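Local coordinates for LPXTG cell wall surface protein (Streptococcus gordonii, PDB 4IGB) that is probably a cell-wall-anchored adhesin, of which this chain comprises the N-terminal N1 and N2 domains carried outward from the streptococcal surface, at residues D332-K337 with K382-K387; V338-V343 with S375-T380; N89-D94 with I168-G173. All blocks are in the same frame, centred on the assembly; numbering follows the deposited sequence.

Contact 1: D332-K337 with K382-K387; sequences DYKELK and KTATNK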
ATOM      1  N   ASP D 332      17.580  34.901  -7.416  1.00 32.25           N
ATOM      2  CA  ASP D 332      17.972  35.063  -6.028  1.00 31.61           C
ATOM      3  C   ASP D 332      16.735  35.029  -5.146  1.00 32.19           C
ATOM      4  O   ASP D 332      15.879  35.919  -5.232  1.00 35.59           O
ATOM      5  CB  ASP D 332      18.679  36.399  -5.816  1.00 32.52           C
ATOM      6  CG  ASP D 332      20.031  36.465  -6.500  1.00 45.59           C
ATOM      7  OD1 ASP D 332      20.619  35.393  -6.800  1.00 39.20           O
ATOM      8  OD2 ASP D 332      20.501  37.601  -6.719  1.00 38.00           O
ATOM      9  N   TYR D 333      16.640  34.011  -4.297  1.00 28.47           N
ATOM     10  CA  TYR D 333      15.559  33.962  -3.326  1.00 39.14           C
ATOM     11  C   TYR D 333      15.683  35.149  -2.386  1.00 40.90           C
ATOM     12  O   TYR D 333      16.762  35.416  -1.854  1.00 39.06           O
ATOM     13  CB  TYR D 333      15.575  32.657  -2.528  1.00 32.67           C
ATOM     14  CG  TYR D 333      14.690  32.707  -1.305  1.00 40.66           C
ATOM     15  CD1 TYR D 333      13.304  32.794  -1.426  1.00 38.14           C
ATOM     16  CD2 TYR D 333      15.237  32.674  -0.025  1.00 40.28           C
ATOM     17  CE1 TYR D 333      12.490  32.848  -0.308  1.00 29.01           C
ATOM     18  CE2 TYR D 333      14.433  32.723   1.097  1.00 29.83           C
ATOM     19  CZ  TYR D 333      13.062  32.806   0.948  1.00 39.60           C
ATOM     20  OH  TYR D 333      12.260  32.855   2.065  1.00 37.68           O
ATOM     21  N   LYS D 334      14.582  35.866  -2.191  1.00 36.94           N
ATOM     22  CA  LYS D 334      14.596  37.046  -1.341  1.00 41.30           C
ATOM     23  C   LYS D 334      13.908  36.782  -0.011  1.00 34.90           C
ATOM     24  O   LYS D 334      14.463  37.039   1.054  1.00 42.96           O
ATOM     25  CB  LYS D 334      13.946  38.237  -2.052  1.00 37.06           C
ATOM     26  CG  LYS D 334      14.676  38.668  -3.320  1.00 39.36           C
ATOM     27  CD  LYS D 334      14.484  40.155  -3.590  1.00 62.98           C
ATOM     28  CE  LYS D 334      15.127  40.999  -2.495  1.00 73.85           C
ATOM     29  NZ  LYS D 334      15.019  42.463  -2.758  1.00 69.90           N
ATOM     30  N   GLU D 335      12.697  36.256  -0.084  1.00 35.10           N
ATOM     31  CA  GLU D 335      11.900  36.024   1.107  1.00 37.45           C
ATOM     32  C   GLU D 335      10.599  35.341   0.710  1.00 40.39           C
ATOM     33  O   GLU D 335      10.308  35.186  -0.478  1.00 40.05           O
ATOM     34  CB  GLU D 335      11.602  37.350   1.813  1.00 34.77           C
ATOM     35  CG  GLU D 335      10.908  38.373   0.926  1.00 42.40           C
ATOM     36  CD  GLU D 335      10.733  39.718   1.608  1.00 52.46           C
ATOM     37  OE1 GLU D 335       9.588  40.228   1.648  1.00 51.58           O
ATOM     38  OE2 GLU D 335      11.744  40.269   2.098  1.00 57.97           O
ATOM     39  N   LEU D 336       9.824  34.927   1.704  1.00 29.78           N
ATOM     40  CA  LEU D 336       8.518  34.355   1.443  1.00 32.27           C
ATOM     41  C   LEU D 336       7.570  34.730   2.567  1.00 33.51           C
ATOM     42  O   LEU D 336       8.009  35.085   3.661  1.00 42.96           O
ATOM     43  CB  LEU D 336       8.630  32.835   1.347  1.00 25.53           C
ATOM     44  CG  LEU D 336       9.090  32.117   2.612  1.00 27.00           C
ATOM     45  CD1 LEU D 336       7.907  31.823   3.511  1.00 31.88           C
ATOM     46  CD2 LEU D 336       9.829  30.828   2.263  1.00 25.28           C
ATOM     47  N   LYS D 337       6.273  34.663   2.296  1.00 33.51           N
ATOM     48  CA  LYS D 337       5.289  34.631   3.371  1.00 36.65           C
ATOM     49  C   LYS D 337       4.386  33.412   3.202  1.00 39.29           C
ATOM     50  O   LYS D 337       4.328  32.819   2.125  1.00 42.65           O
ATOM     51  CB  LYS D 337       4.488  35.943   3.466  1.00 42.87           C
ATOM     52  CG  LYS D 337       3.331  36.137   2.489  1.00 46.29           C
ATOM     53  CD  LYS D 337       2.687  37.513   2.721  1.00 47.69           C
ATOM     54  CE  LYS D 337       1.361  37.674   1.988  1.00 61.96           C
ATOM     55  NZ  LYS D 337       1.505  37.637   0.503  1.00 67.69           N
ATOM     56  N   LYS D 382       9.030  35.398  -2.940  1.00 30.62           N
ATOM     57  CA  LYS D 382       9.580  36.524  -3.684  1.00 31.97           C
ATOM     58  C   LYS D 382      10.998  36.206  -4.138  1.00 28.20           C
ATOM     59  O   LYS D 382      11.858  35.827  -3.338  1.00 35.33           O
ATOM     60  CB  LYS D 382       9.541  37.811  -2.858  1.00 36.32           C
ATOM     61  CG  LYS D 382       8.142  38.394  -2.712  1.00 43.47           C
ATOM     62  CD  LYS D 382       8.147  39.683  -1.903  1.00 53.47           C
ATOM     63  CE  LYS D 382       6.761  40.320  -1.881  1.00 59.98           C
ATOM     64  NZ  LYS D 382       6.718  41.550  -1.035  1.00 65.39           N
ATOM     65  N   THR D 383      11.224  36.340  -5.436  1.00 28.10           N
ATOM     66  CA  THR D 383      12.535  36.091  -6.017  1.00 38.71           C
ATOM     67  C   THR D 383      12.832  37.161  -7.069  1.00 40.36           C
ATOM     68  O   THR D 383      11.927  37.853  -7.541  1.00 36.84           O
ATOM     69  CB  THR D 383      12.616  34.675  -6.643  1.00 30.95           C
ATOM     70  OG1 THR D 383      13.948  34.171  -6.518  1.00 43.96           O
ATOM     71  CG2 THR D 383      12.240  34.699  -8.109  1.00 24.06           C
ATOM     72  N   ALA D 384      14.105  37.317  -7.419  1.00 38.11           N
ATOM     73  CA  ALA D 384      14.482  38.230  -8.494  1.00 34.90           C
ATOM     74  C   ALA D 384      15.636  37.641  -9.280  1.00 37.35           C
ATOM     75  O   ALA D 384      16.514  36.992  -8.713  1.00 44.44           O
ATOM     76  CB  ALA D 384      14.853  39.606  -7.944  1.00 36.61           C
ATOM     77  N   THR D 385      15.617  37.848 -10.591  1.00 35.22           N
ATOM     78  CA  THR D 385      16.705  37.391 -11.440  1.00 39.33           C
ATOM     79  C   THR D 385      18.005  38.094 -11.078  1.00 42.38           C
ATOM     80  O   THR D 385      18.012  39.263 -10.680  1.00 42.47           O
ATOM     81  CB  THR D 385      16.421  37.647 -12.927  1.00 37.05           C
ATOM     82  OG1 THR D 385      16.282  39.057 -13.154  1.00 40.42           O
ATOM     83  CG2 THR D 385      15.154  36.903 -13.369  1.00 23.22           C
ATOM     84  N   ASN D 386      19.099  37.359 -11.221  1.00 36.71           N
ATOM     85  CA  ASN D 386      20.435  37.880 -10.989  1.00 40.54           C
ATOM     86  C   ASN D 386      21.129  38.067 -12.335  1.00 47.36           C
ATOM     87  O   ASN D 386      20.527  37.831 -13.388  1.00 48.63           O
ATOM     88  CB  ASN D 386      21.215  36.907 -10.103  1.00 34.29           C
ATOM     89  CG  ASN D 386      21.040  35.462 -10.542  1.00 35.70           C
ATOM     90  OD1 ASN D 386      21.032  35.170 -11.737  1.00 41.04           O
ATOM     91  ND2 ASN D 386      20.865  34.559  -9.579  1.00 33.84           N
ATOM     92  N   LYS D 387      22.388  38.488 -12.303  1.00 55.35           N
ATOM     93  CA  LYS D 387      23.162  38.702 -13.524  1.00 68.77           C
ATOM     94  C   LYS D 387      23.210  37.458 -14.418  1.00 47.55           C
ATOM     95  O   LYS D 387      23.420  37.561 -15.625  1.00 61.26           O
ATOM     96  CB  LYS D 387      24.582  39.165 -13.172  1.00 79.18           C
ATOM     97  CG  LYS D 387      25.623  38.961 -14.271  1.00 83.93           C
ATOM     98  CD  LYS D 387      25.497  39.989 -15.389  1.00 85.98           C
ATOM     99  CE  LYS D 387      26.505  39.702 -16.496  1.00 81.41           C
ATOM    100  NZ  LYS D 387      26.536  40.764 -17.540  1.00 84.41           N
TER
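K382 faces both K334 and E335 in a classic beta bulge, set in the antiparallel pairing of strands 331-339 and 377-385 of the N2 domain. K382 N donates to E335 O at 2.8 Å, while K382 O receives K334 N at 3.0 Å and, more weakly, E335 N. The extended K382 chain lies alongside that of E335, with K382 NZ 4.1 Å from E335 OE1, too far for a salt bridge. T383 is the non-hydrogen-bonded partner of Y333, which packs against strands 351-356 and 359-364 on the other side of the strand pair from K382 and E335. The T383 hydroxyl reaches across to the partner strand and gives a weak bond to D332 O, the same oxygen that accepts A384 N at 3.1 Å. The short D332 N to A384 O bond, 2.7 Å and almost straight at 175°, completes this hydrogen-bonded pair. Beyond the strand, N386 brings its amide obliquely to the carboxylate of D332, CG lying between its own backbone N and carbonyl carbon (chi1 45°). N386 ND2 donates a nearly straight hydrogen bond to D332 OD1, 2.9 Å, from above the carboxylate plane, with the oxygen nearly in the plane of the amide.

Contact 2: V338-V343 with S375-T380; sequences VESGGV and SDIIIT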
ATOM      1  N   VAL D 338       3.715  33.007   4.271  1.00 30.54           N
ATOM      2  CA  VAL D 338       2.721  31.961   4.142  1.00 29.26           C
ATOM      3  C   VAL D 338       1.444  32.336   4.885  1.00 39.42           C
ATOM      4  O   VAL D 338       1.479  32.768   6.037  1.00 44.08           O
ATOM      5  CB  VAL D 338       3.261  30.565   4.544  1.00 34.64           C
ATOM      6  CG1 VAL D 338       4.743  30.631   4.880  1.00 25.96           C
ATOM      7  CG2 VAL D 338       2.462  29.984   5.684  1.00 32.51           C
ATOM      8  N   GLU D 339       0.320  32.208   4.193  1.00 30.12           N
ATOM      9  CA  GLU D 339      -0.971  32.541   4.761  1.00 38.36           C
ATOM     10  C   GLU D 339      -1.787  31.275   4.925  1.00 37.67           C
ATOM     11  O   GLU D 339      -1.593  30.299   4.202  1.00 38.13           O
ATOM     12  CB  GLU D 339      -1.724  33.517   3.850  1.00 35.63           C
ATOM     13  CG  GLU D 339      -0.887  34.701   3.380  1.00 50.05           C
ATOM     14  CD  GLU D 339      -1.571  35.501   2.283  1.00 61.52           C
ATOM     15  OE1 GLU D 339      -2.736  35.916   2.477  1.00 55.27           O
ATOM     16  OE2 GLU D 339      -0.944  35.705   1.220  1.00 68.04           O
ATOM     17  N   SER D 340      -2.695  31.295   5.889  1.00 33.52           N
ATOM     18  CA  SER D 340      -3.678  30.239   6.027  1.00 33.94           C
ATOM     19  C   SER D 340      -4.891  30.857   6.703  1.00 47.69           C
ATOM     20  O   SER D 340      -4.765  31.844   7.428  1.00 48.10           O
ATOM     21  CB  SER D 340      -3.123  29.061   6.825  1.00 34.83           C
ATOM     22  OG  SER D 340      -3.898  27.903   6.589  1.00 41.20           O
ATOM     23  N   GLY D 341      -6.066  30.291   6.462  1.00 55.10           N
ATOM     24  CA  GLY D 341      -7.288  31.003   6.764  1.00 51.26           C
ATOM     25  C   GLY D 341      -7.135  32.300   5.998  1.00 61.68           C
ATOM     26  O   GLY D 341      -6.587  32.305   4.890  1.00 62.42           O
ATOM     27  N   GLY D 342      -7.576  33.404   6.583  1.00 59.53           N
ATOM     28  CA  GLY D 342      -7.413  34.692   5.938  1.00 63.15           C
ATOM     29  C   GLY D 342      -6.259  35.509   6.487  1.00 75.84           C
ATOM     30  O   GLY D 342      -6.138  36.694   6.181  1.00 99.17           O
ATOM     31  N   VAL D 343      -5.403  34.887   7.293  1.00 49.22           N
ATOM     32  CA  VAL D 343      -4.342  35.633   7.971  1.00 47.15           C
ATOM     33  C   VAL D 343      -2.946  35.279   7.479  1.00 39.23           C
ATOM     34  O   VAL D 343      -2.742  34.232   6.870  1.00 44.60           O
ATOM     35  CB  VAL D 343      -4.399  35.438   9.498  1.00 47.14           C
ATOM     36  CG1 VAL D 343      -5.675  36.062  10.065  1.00 47.60           C
ATOM     37  CG2 VAL D 343      -4.310  33.960   9.847  1.00 53.39           C
ATOM     38  N   SER D 375      -7.263  24.533   6.616  1.00 39.12           N
ATOM     39  CA  SER D 375      -7.165  25.563   5.588  1.00 36.06           C
ATOM     40  C   SER D 375      -5.913  25.470   4.713  1.00 38.74           C
ATOM     41  O   SER D 375      -4.817  25.178   5.199  1.00 38.60           O
ATOM     42  CB  SER D 375      -7.259  26.954   6.218  1.00 42.64           C
ATOM     43  OG  SER D 375      -8.594  27.246   6.601  1.00 56.93           O
ATOM     44  N   ASP D 376      -6.099  25.739   3.422  1.00 39.99           N
ATOM     45  CA  ASP D 376      -5.004  25.851   2.460  1.00 39.90           C
ATOM     46  C   ASP D 376      -3.849  26.644   3.035  1.00 32.44           C
ATOM     47  O   ASP D 376      -4.050  27.640   3.726  1.00 40.52           O
ATOM     48  CB  ASP D 376      -5.471  26.566   1.189  1.00 31.97           C
ATOM     49  CG  ASP D 376      -6.447  25.749   0.381  1.00 39.72           C
ATOM     50  OD1 ASP D 376      -6.964  24.742   0.910  1.00 44.93           O
ATOM     51  OD2 ASP D 376      -6.704  26.126  -0.784  1.00 41.72           O
ATOM     52  N   ILE D 377      -2.637  26.203   2.740  1.00 33.74           N
ATOM     53  CA  ILE D 377      -1.455  26.961   3.108  1.00 26.39           C
ATOM     54  C   ILE D 377      -0.851  27.539   1.835  1.00 35.97           C
ATOM     55  O   ILE D 377      -0.374  26.800   0.972  1.00 36.01           O
ATOM     56  CB  ILE D 377      -0.420  26.089   3.832  1.00 27.61           C
ATOM     57  CG1 ILE D 377      -0.988  25.563   5.154  1.00 33.96           C
ATOM     58  CG2 ILE D 377       0.844  26.878   4.097  1.00 22.80           C
ATOM     59  CD1 ILE D 377      -0.316  24.300   5.646  1.00 28.25           C
ATOM     60  N   ILE D 378      -0.909  28.861   1.710  1.00 28.35           N
ATOM     61  CA  ILE D 378      -0.367  29.548   0.548  1.00 28.92           C
ATOM     62  C   ILE D 378       1.025  30.021   0.894  1.00 34.95           C
ATOM     63  O   ILE D 378       1.211  30.769   1.850  1.00 41.08           O
ATOM     64  CB  ILE D 378      -1.191  30.796   0.184  1.00 33.82           C
ATOM     65  CG1 ILE D 378      -2.647  30.639   0.623  1.00 39.65           C
ATOM     66  CG2 ILE D 378      -1.081  31.099  -1.301  1.00 33.49           C
ATOM     67  CD1 ILE D 378      -3.416  29.665  -0.193  1.00 43.55           C
ATOM     68  N   ILE D 379       2.011  29.572   0.137  1.00 30.97           N
ATOM     69  CA  ILE D 379       3.345  30.109   0.280  1.00 23.38           C
ATOM     70  C   ILE D 379       3.633  30.968  -0.944  1.00 36.01           C
ATOM     71  O   ILE D 379       3.636  30.475  -2.070  1.00 36.85           O
ATOM     72  CB  ILE D 379       4.402  28.995   0.404  1.00 34.43           C
ATOM     73  CG1 ILE D 379       4.003  27.994   1.491  1.00 27.12           C
ATOM     74  CG2 ILE D 379       5.757  29.582   0.724  1.00 27.12           C
ATOM     75  CD1 ILE D 379       5.034  26.921   1.725  1.00 27.15           C
ATOM     76  N   THR D 380       3.834  32.264  -0.724  1.00 31.69           N
ATOM     77  CA  THR D 380       4.230  33.162  -1.797  1.00 26.08           C
ATOM     78  C   THR D 380       5.733  33.444  -1.693  1.00 31.63           C
ATOM     79  O   THR D 380       6.198  34.004  -0.699  1.00 30.19           O
ATOM     80  CB  THR D 380       3.438  34.476  -1.734  1.00 29.67           C
ATOM     81  OG1 THR D 380       2.031  34.189  -1.715  1.00 35.64           O
ATOM     82  CG2 THR D 380       3.759  35.356  -2.936  1.00 29.81           C
TER
HETATM   83  O   HOH W   1       1.293  33.765   0.750  1.00 30.99           O
HETATM   84  O   HOH W   2      -6.531  29.285   3.129  1.00 45.58           O
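D376 O is gripped by two donors, the hydroxyl of S340 and a water, where strand 331-339 leaves its antiparallel partner 377-385 and enters a type II' beta turn from S340 to V343. S340 OG donates to D376 O at 2.9 Å from above the carbonyl plane, 50° out of it; the torsion that sets OG opposite the backbone N (chi1 -161°) carries the hydroxyl across to the facing segment. The water donates to D376 O at 3.0 Å. It reaches G341 O only weakly, which makes a weak water bridge between the two backbones. The turn itself is closed by reciprocal backbone bonds between S340 and V343, and S375 CB lies against G341 N.

Ahead of the turn the ladder is regular. E339 and I378 form a hydrogen-bonded pair: E339 N donates to I378 O at 2.9 Å, I378 N to E339 O at 3.0 Å. V338 and I379 are the neighbouring non-hydrogen-bonded pair, with V338 CB against I379 CG1. V338 also lies side by side with I377, their CG2 methyls 3.8 Å apart, on the buried face of this N2 sheet, where M323 covers I377 and I379, and L345 covers V338. On the E339 and I378 face, a second water joins side chain to backbone: it lies within hydrogen-bonding distance of E339 OE2 and I378 O, and 2.6 Å from T380 OG1.

Contact 3: N89-D94 with I168-G173; sequences NGKQVD and IRYADG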
ATOM      1  N   ASN D  89       1.692  10.246 -10.597  1.00 32.92           N
ATOM      2  CA  ASN D  89       2.620  11.323 -10.937  1.00 25.87           C
ATOM      3  C   ASN D  89       3.022  11.253 -12.416  1.00 29.63           C
ATOM      4  O   ASN D  89       4.142  11.595 -12.790  1.00 34.45           O
ATOM      5  CB  ASN D  89       3.857  11.295 -10.031  1.00 30.43           C
ATOM      6  CG  ASN D  89       3.510  11.478  -8.539  1.00 41.55           C
ATOM      7  OD1 ASN D  89       2.508  12.114  -8.187  1.00 39.50           O
ATOM      8  ND2 ASN D  89       4.345  10.917  -7.667  1.00 38.51           N
ATOM      9  N   GLY D  90       2.090  10.801 -13.247  1.00 26.33           N
ATOM     10  CA  GLY D  90       2.339  10.649 -14.668  1.00 35.21           C
ATOM     11  C   GLY D  90       3.136   9.402 -15.036  1.00 30.89           C
ATOM     12  O   GLY D  90       3.372   9.153 -16.211  1.00 34.05           O
ATOM     13  N   LYS D  91       3.546   8.621 -14.040  1.00 28.86           N
ATOM     14  CA  LYS D  91       4.386   7.447 -14.273  1.00 25.54           C
ATOM     15  C   LYS D  91       3.618   6.133 -14.142  1.00 33.81           C
ATOM     16  O   LYS D  91       2.811   5.955 -13.223  1.00 26.82           O
ATOM     17  CB  LYS D  91       5.576   7.444 -13.310  1.00 29.08           C
ATOM     18  CG  LYS D  91       6.525   8.622 -13.491  1.00 29.05           C
ATOM     19  CD  LYS D  91       7.813   8.407 -12.709  1.00 30.02           C
ATOM     20  CE  LYS D  91       8.833   9.493 -13.018  1.00 41.31           C
ATOM     21  NZ  LYS D  91      10.070   9.363 -12.189  1.00 53.02           N
ATOM     22  N   GLN D  92       3.869   5.203 -15.058  1.00 29.91           N
ATOM     23  CA  GLN D  92       3.233   3.907 -14.960  1.00 22.46           C
ATOM     24  C   GLN D  92       3.791   3.172 -13.750  1.00 20.21           C
ATOM     25  O   GLN D  92       4.991   3.223 -13.479  1.00 23.76           O
ATOM     26  CB  GLN D  92       3.432   3.087 -16.231  1.00 20.73           C
ATOM     27  CG  GLN D  92       2.954   1.653 -16.113  1.00 23.51           C
ATOM     28  CD  GLN D  92       3.272   0.831 -17.352  1.00 29.52           C
ATOM     29  OE1 GLN D  92       3.039   1.271 -18.490  1.00 23.67           O
ATOM     30  NE2 GLN D  92       3.813  -0.365 -17.140  1.00 21.24           N
ATOM     31  N   VAL D  93       2.912   2.502 -13.016  1.00 20.08           N
ATOM     32  CA  VAL D  93       3.341   1.728 -11.859  1.00 22.73           C
ATOM     33  C   VAL D  93       3.109   0.239 -12.114  1.00 19.83           C
ATOM     34  O   VAL D  93       2.096  -0.144 -12.693  1.00 19.15           O
ATOM     35  CB  VAL D  93       2.590   2.171 -10.587  1.00 19.39           C
ATOM     36  CG1 VAL D  93       3.067   1.392  -9.384  1.00 18.14           C
ATOM     37  CG2 VAL D  93       2.786   3.672 -10.365  1.00 22.49           C
ATOM     38  N   ASP D  94       4.059  -0.589 -11.692  1.00 21.63           N
ATOM     39  CA  ASP D  94       3.921  -2.040 -11.784  1.00 20.71           C
ATOM     40  C   ASP D  94       3.935  -2.621 -10.377  1.00 25.49           C
ATOM     41  O   ASP D  94       4.478  -2.005  -9.473  1.00 18.63           O
ATOM     42  CB  ASP D  94       5.105  -2.647 -12.528  1.00 18.20           C
ATOM     43  CG  ASP D  94       5.202  -2.192 -13.971  1.00 19.73           C
ATOM     44  OD1 ASP D  94       4.162  -1.823 -14.562  1.00 20.12           O
ATOM     45  OD2 ASP D  94       6.337  -2.233 -14.508  1.00 26.11           O
ATOM     46  N   ILE D 168       5.779  -2.116  -5.217  1.00 17.63           N
ATOM     47  CA  ILE D 168       5.355  -1.350  -6.373  1.00 22.13           C
ATOM     48  C   ILE D 168       6.553  -0.583  -6.901  1.00 22.43           C
ATOM     49  O   ILE D 168       7.415  -0.165  -6.124  1.00 20.03           O
ATOM     50  CB  ILE D 168       4.204  -0.405  -6.043  1.00 20.45           C
ATOM     51  CG1 ILE D 168       4.560   0.496  -4.855  1.00 19.63           C
ATOM     52  CG2 ILE D 168       2.955  -1.215  -5.725  1.00 22.22           C
ATOM     53  CD1 ILE D 168       3.385   1.427  -4.431  1.00 21.99           C
ATOM     54  N   ARG D 169       6.613  -0.428  -8.223  1.00 21.72           N
ATOM     55  CA  ARG D 169       7.735   0.224  -8.883  1.00 20.28           C
ATOM     56  C   ARG D 169       7.272   1.067 -10.054  1.00 23.32           C
ATOM     57  O   ARG D 169       6.359   0.679 -10.781  1.00 23.56           O
ATOM     58  CB  ARG D 169       8.710  -0.818  -9.431  1.00 24.92           C
ATOM     59  CG  ARG D 169       9.582  -1.497  -8.405  1.00 35.22           C
ATOM     60  CD  ARG D 169      10.717  -2.231  -9.120  1.00 39.78           C
ATOM     61  NE  ARG D 169      10.745  -3.643  -8.754  1.00 45.62           N
ATOM     62  CZ  ARG D 169      11.381  -4.592  -9.438  1.00 46.06           C
ATOM     63  NH1 ARG D 169      12.054  -4.289 -10.548  1.00 45.45           N
ATOM     64  NH2 ARG D 169      11.341  -5.849  -9.012  1.00 40.38           N
ATOM     65  N   TYR D 170       7.912   2.212 -10.252  1.00 22.29           N
ATOM     66  CA  TYR D 170       7.744   2.935 -11.502  1.00 23.10           C
ATOM     67  C   TYR D 170       8.272   2.050 -12.630  1.00 24.01           C
ATOM     68  O   TYR D 170       9.419   1.611 -12.588  1.00 24.95           O
ATOM     69  CB  TYR D 170       8.510   4.259 -11.469  1.00 18.97           C
ATOM     70  CG  TYR D 170       7.899   5.314 -10.565  1.00 24.16           C
ATOM     71  CD1 TYR D 170       6.545   5.627 -10.641  1.00 23.65           C
ATOM     72  CD2 TYR D 170       8.672   5.977  -9.624  1.00 29.97           C
ATOM     73  CE1 TYR D 170       5.983   6.588  -9.811  1.00 32.62           C
ATOM     74  CE2 TYR D 170       8.121   6.947  -8.792  1.00 32.79           C
ATOM     75  CZ  TYR D 170       6.778   7.244  -8.886  1.00 34.44           C
ATOM     76  OH  TYR D 170       6.235   8.201  -8.057  1.00 33.40           O
ATOM     77  N   ALA D 171       7.439   1.764 -13.621  1.00 23.03           N
ATOM     78  CA  ALA D 171       7.915   1.045 -14.806  1.00 22.98           C
ATOM     79  C   ALA D 171       9.159   1.752 -15.377  1.00 28.76           C
ATOM     80  O   ALA D 171      10.074   1.109 -15.872  1.00 31.62           O
ATOM     81  CB  ALA D 171       6.818   0.938 -15.847  1.00 18.03           C
ATOM     82  N   ASP D 172       9.171   3.077 -15.272  1.00 29.47           N
ATOM     83  CA  ASP D 172      10.322   3.943 -15.564  1.00 35.10           C
ATOM     84  C   ASP D 172      11.671   3.308 -15.284  1.00 37.59           C
ATOM     85  O   ASP D 172      12.617   3.446 -16.057  1.00 37.59           O
ATOM     86  CB  ASP D 172      10.260   5.179 -14.658  1.00 24.05           C
ATOM     87  CG  ASP D 172       9.837   6.412 -15.389  1.00 31.90           C
ATOM     88  OD1 ASP D 172       9.078   6.289 -16.368  1.00 47.82           O
ATOM     89  OD2 ASP D 172      10.261   7.512 -14.983  1.00 47.97           O
ATOM     90  N   GLY D 173      11.759   2.655 -14.137  1.00 31.74           N
ATOM     91  CA  GLY D 173      13.033   2.246 -13.591  1.00 35.77           C
ATOM     92  C   GLY D 173      13.566   3.346 -12.691  1.00 35.36           C
ATOM     93  O   GLY D 173      14.611   3.187 -12.061  1.00 40.21           O
TER
HETATM   94  O   HOH W   3       7.155   4.658 -15.080  1.00 33.39           O
HETATM   95  O   HOH W   4       5.868   6.170 -17.395  1.00 43.48           O
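Y170 and K91 meet at the end of the antiparallel pairing of strands 91-106 and 158-170, within the large sheet of the N1 domain. In the backbone, D94 and R169 form a hydrogen-bonded pair, D94 N to R169 O at 2.8 Å and R169 N to D94 O at 2.9 Å. Past the non-hydrogen-bonded pair V93 and Y170, A171 N donates to Q92 O. Among the apolar contacts, V93 CG1 packs on I168 CB and V93 CG2 lies beside Y170 CD1. The A171 methyl rests against the polar ends of Q92 and D94.

The K91 and Y170 side chains cross at about a right angle. K91 CG is anti to the carbonyl carbon (chi1 -63°) and the chain runs extended from there, laying CD over the ring centre, 3.7 Å from the Y170 centroid. K91 NZ makes a cation-pi contact over the same face, 4.8 Å from that Y170 centroid.

Among charged and polar groups, K91 NZ forms a salt bridge with D172 OD2 at 3.4 Å, and T174 OG1 bonds to both. Q92 NE2 binds the syn lone pair of D94 OD1, which also takes N84 N. D177 holds the Y170 hydroxyl, to which N89 ND2 adds a weak bond at 3.3 Å. A water accepts from D172 N and donates to Q92 O and D172 OD1.

Contacts 1 and 2 are consecutive lengths of one strand pair, 331-339 with 377-385, in the N2 domain. Their centres lie 20 Å apart, and they adjoin through a probable hydrogen bond from T380 N to K337 O, 2.9 Å, and through L336 CD1 packed on I379 CG2. The ladder thus runs from the bulge of contact 1 to the turn of contact 2. Contact 3 belongs to the other domain, N1, and touches neither: its nearest atoms are about 23 Å from contact 1 and about 18 Å from contact 2. The sodium ion is bound elsewhere, by D186, E197 and S268, whereas N89 of contact 3 binds a glycerol, probably from crystallisation.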